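Local structure of putative succinylglutamate desuccinylase / aspartoacylase (3FMC) at residues 8-13 with 17-22. The protein is probably a zinc-dependent hydrolase of the succinylglutamate desuccinylase/aspartoacylase family, thought to act on ester bonds. Sequence-based numbering, arbitrary orientation.
Sequences EVRVGE and GQPLSL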
ATOM      1  N   GLU C   8       6.716  18.226  24.595  1.00 23.40           N
ATOM      2  CA  GLU C   8       6.005  17.481  23.569  1.00 22.89           C
ATOM      3  C   GLU C   8       4.811  18.264  23.127  1.00 21.80           C
ATOM      4  O   GLU C   8       4.134  18.916  23.940  1.00 20.22           O
ATOM      5  CB  GLU C   8       5.602  16.117  24.083  1.00 24.86           C
ATOM      6  CG  GLU C   8       6.773  15.391  24.622  1.00 34.92           C
ATOM      7  CD  GLU C   8       6.708  13.912  24.407  1.00 41.74           C
ATOM      8  OE1 GLU C   8       5.611  13.371  24.136  1.00 59.51           O
ATOM      9  OE2 GLU C   8       7.789  13.298  24.477  1.00 55.33           O
ATOM     10  N   VAL C   9       4.554  18.205  21.824  1.00 15.37           N
ATOM     11  CA  VAL C   9       3.456  18.906  21.225  1.00 16.76           C
ATOM     12  C   VAL C   9       2.605  17.855  20.501  1.00 16.84           C
ATOM     13  O   VAL C   9       3.121  17.081  19.701  1.00 16.19           O
ATOM     14  CB  VAL C   9       3.981  19.965  20.266  1.00 17.27           C
ATOM     15  CG1 VAL C   9       2.896  20.531  19.359  1.00 18.54           C
ATOM     16  CG2 VAL C   9       4.699  21.069  21.085  1.00 18.15           C
ATOM     17  N   ARG C  10       1.320  17.840  20.835  1.00 16.92           N
ATOM     18  CA  ARG C  10       0.354  16.922  20.241  1.00 18.16           C
ATOM     19  C   ARG C  10      -0.093  17.398  18.861  1.00 16.28           C
ATOM     20  O   ARG C  10      -0.480  18.562  18.690  1.00 15.35           O
ATOM     21  CB  ARG C  10      -0.868  16.859  21.128  1.00 18.20           C
ATOM     22  CG  ARG C  10      -1.782  15.762  20.762  1.00 30.65           C
ATOM     23  CD  ARG C  10      -1.384  14.458  21.414  1.00 48.74           C
ATOM     24  NE  ARG C  10      -2.224  14.232  22.593  1.00 58.77           N
ATOM     25  CZ  ARG C  10      -3.490  13.804  22.517  1.00 60.55           C
ATOM     26  NH1 ARG C  10      -4.080  13.571  21.332  1.00 56.64           N
ATOM     27  NH2 ARG C  10      -4.187  13.616  23.634  1.00 69.55           N
ATOM     28  N   VAL C  11      -0.087  16.481  17.889  1.00 14.63           N
ATOM     29  CA  VAL C  11      -0.468  16.809  16.514  1.00 15.27           C
ATOM     30  C   VAL C  11      -1.572  15.905  15.968  1.00 17.91           C
ATOM     31  O   VAL C  11      -2.026  16.109  14.845  1.00 17.72           O
ATOM     32  CB  VAL C  11       0.760  16.753  15.549  1.00 13.62           C
ATOM     33  CG1 VAL C  11       1.836  17.846  15.921  1.00 13.90           C
ATOM     34  CG2 VAL C  11       1.418  15.350  15.564  1.00 12.52           C
ATOM     35  N   GLY C  12      -1.983  14.901  16.743  1.00 14.76           N
ATOM     36  CA  GLY C  12      -3.043  13.997  16.274  1.00 16.00           C
ATOM     37  C   GLY C  12      -3.334  12.867  17.223  1.00 17.22           C
ATOM     38  O   GLY C  12      -2.904  12.871  18.377  1.00 13.48           O
ATOM     39  N   GLU C  13      -4.059  11.867  16.724  1.00 15.74           N
ATOM     40  CA  GLU C  13      -4.413  10.708  17.520  1.00 16.16           C
ATOM     41  C   GLU C  13      -4.775   9.576  16.576  1.00 14.15           C
ATOM     42  O   GLU C  13      -5.429   9.795  15.535  1.00 14.97           O
ATOM     43  CB  GLU C  13      -5.618  11.047  18.434  1.00 15.70           C
ATOM     44  CG  GLU C  13      -5.917   9.993  19.490  1.00 17.56           C
ATOM     45  CD  GLU C  13      -7.180  10.295  20.271  1.00 16.80           C
ATOM     46  OE1 GLU C  13      -8.169  10.768  19.711  1.00 17.66           O
ATOM     47  OE2 GLU C  13      -7.151  10.053  21.470  1.00 19.63           O
ATOM     48  N   GLY C  17      -6.057   4.645  19.835  1.00 14.51           N
ATOM     49  CA  GLY C  17      -6.036   5.493  21.041  1.00 15.43           C
ATOM     50  C   GLY C  17      -4.768   6.270  21.306  1.00 19.57           C
ATOM     51  O   GLY C  17      -4.760   7.251  22.059  1.00 20.71           O
ATOM     52  N   GLN C  18      -3.677   5.847  20.682  1.00 18.67           N
ATOM     53  CA  GLN C  18      -2.403   6.477  20.938  1.00 21.75           C
ATOM     54  C   GLN C  18      -2.307   7.914  20.370  1.00 18.88           C
ATOM     55  O   GLN C  18      -2.725   8.188  19.224  1.00 15.35           O
ATOM     56  CB  GLN C  18      -1.293   5.590  20.377  1.00 24.02           C
ATOM     57  CG  GLN C  18      -1.333   4.110  20.917  1.00 35.39           C
ATOM     58  CD  GLN C  18      -2.301   3.108  20.164  1.00 33.38           C
ATOM     59  OE1 GLN C  18      -2.793   3.393  19.069  1.00 17.39           O
ATOM     60  NE2 GLN C  18      -2.552   1.934  20.789  1.00 22.17           N
ATOM     61  N   PRO C  19      -1.782   8.863  21.190  1.00 20.21           N
ATOM     62  CA  PRO C  19      -1.626  10.199  20.679  1.00 18.46           C
ATOM     63  C   PRO C  19      -0.430  10.259  19.715  1.00 15.74           C
ATOM     64  O   PRO C  19       0.440   9.386  19.752  1.00 20.57           O
ATOM     65  CB  PRO C  19      -1.311  11.021  21.944  1.00 20.27           C
ATOM     66  CG  PRO C  19      -0.616  10.120  22.792  1.00 22.22           C
ATOM     67  CD  PRO C  19      -1.290   8.756  22.574  1.00 21.69           C
ATOM     68  N   LEU C  20      -0.494  11.212  18.785  1.00 17.14           N
ATOM     69  CA  LEU C  20       0.604  11.514  17.856  1.00 14.43           C
ATOM     70  C   LEU C  20       1.216  12.796  18.455  1.00 15.74           C
ATOM     71  O   LEU C  20       0.506  13.767  18.663  1.00 13.38           O
ATOM     72  CB  LEU C  20       0.096  11.735  16.417  1.00 14.19           C
ATOM     73  CG  LEU C  20      -0.410  10.464  15.652  1.00 12.98           C
ATOM     74  CD1 LEU C  20      -1.137  10.841  14.358  1.00 18.90           C
ATOM     75  CD2 LEU C  20       0.749   9.455  15.398  1.00 14.94           C
ATOM     76  N   SER C  21       2.500  12.735  18.798  1.00 13.48           N
ATOM     77  CA  SER C  21       3.214  13.850  19.366  1.00 13.56           C
ATOM     78  C   SER C  21       4.629  13.968  18.819  1.00 14.70           C
ATOM     79  O   SER C  21       5.207  12.981  18.282  1.00 17.21           O
ATOM     80  CB  SER C  21       3.201  13.851  20.883  1.00 20.10           C
ATOM     81  OG  SER C  21       3.861  12.722  21.356  1.00 35.12           O
ATOM     82  N   LEU C  22       5.154  15.206  18.951  1.00 14.72           N
ATOM     83  CA  LEU C  22       6.460  15.599  18.435  1.00 13.03           C
ATOM     84  C   LEU C  22       7.322  16.027  19.631  1.00 15.27           C
ATOM     85  O   LEU C  22       6.818  16.691  20.531  1.00 16.81           O
ATOM     86  CB  LEU C  22       6.330  16.851  17.530  1.00 14.87           C
ATOM     87  CG  LEU C  22       5.275  16.951  16.435  1.00 17.05           C
ATOM     88  CD1 LEU C  22       5.444  18.149  15.561  1.00 21.20           C
ATOM     89  CD2 LEU C  22       5.304  15.667  15.612  1.00 24.86           C
TER
HETATM   90  O   HOH W   1      -4.542  10.074  22.629  1.00 32.53           O
HETATM   91  O   HOH W   2      -5.962   8.617  24.174  1.00 41.05           O
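Gly12 O is gripped from opposite faces of its carbonyl plane: Leu20 N reaches it at 3.0 Å, and Arg10 NH1, from its own strand, at 3.3 Å. Arginine suits this place because its chain, bent at chi2 (85°) and chi3 (100°), folds back to that oxygen while one guanidinium face lies over Pro19 CB, NE 3.4 Å from it. Proline, lacking an N-H, fits a non-hydrogen-bonded position opposite Glu13. Strands 4-13 and 19-27 form an antiparallel hairpin, with 17-18 in its turn, interrupted by a classic beta bulge in which Val11 and Gly12 both face Leu20. Val11 N bonds to Leu20 O at 2.9 Å, nearly straight at 173°, and Gly12 N adds a weak bond to the same oxygen. A CB on Gly12 would lie 3.0 Å from Leu20 CD1, a tight fit that glycine avoids. Val11 CG1 meets Leu22 CG at 3.6 Å, the side chains crossing at about a right angle against helix 150-163. With an alanine at Leu22, Val11 CG1 is likely to lose its apolar partner, opening a gap toward Leu158 and Pro77. Two waters sit between Glu13 OE2 and Gly17 O; in a neighbouring subunit, Arg322 salt-bridges OE2 and Ala298 N hydrogen-bonds OE1.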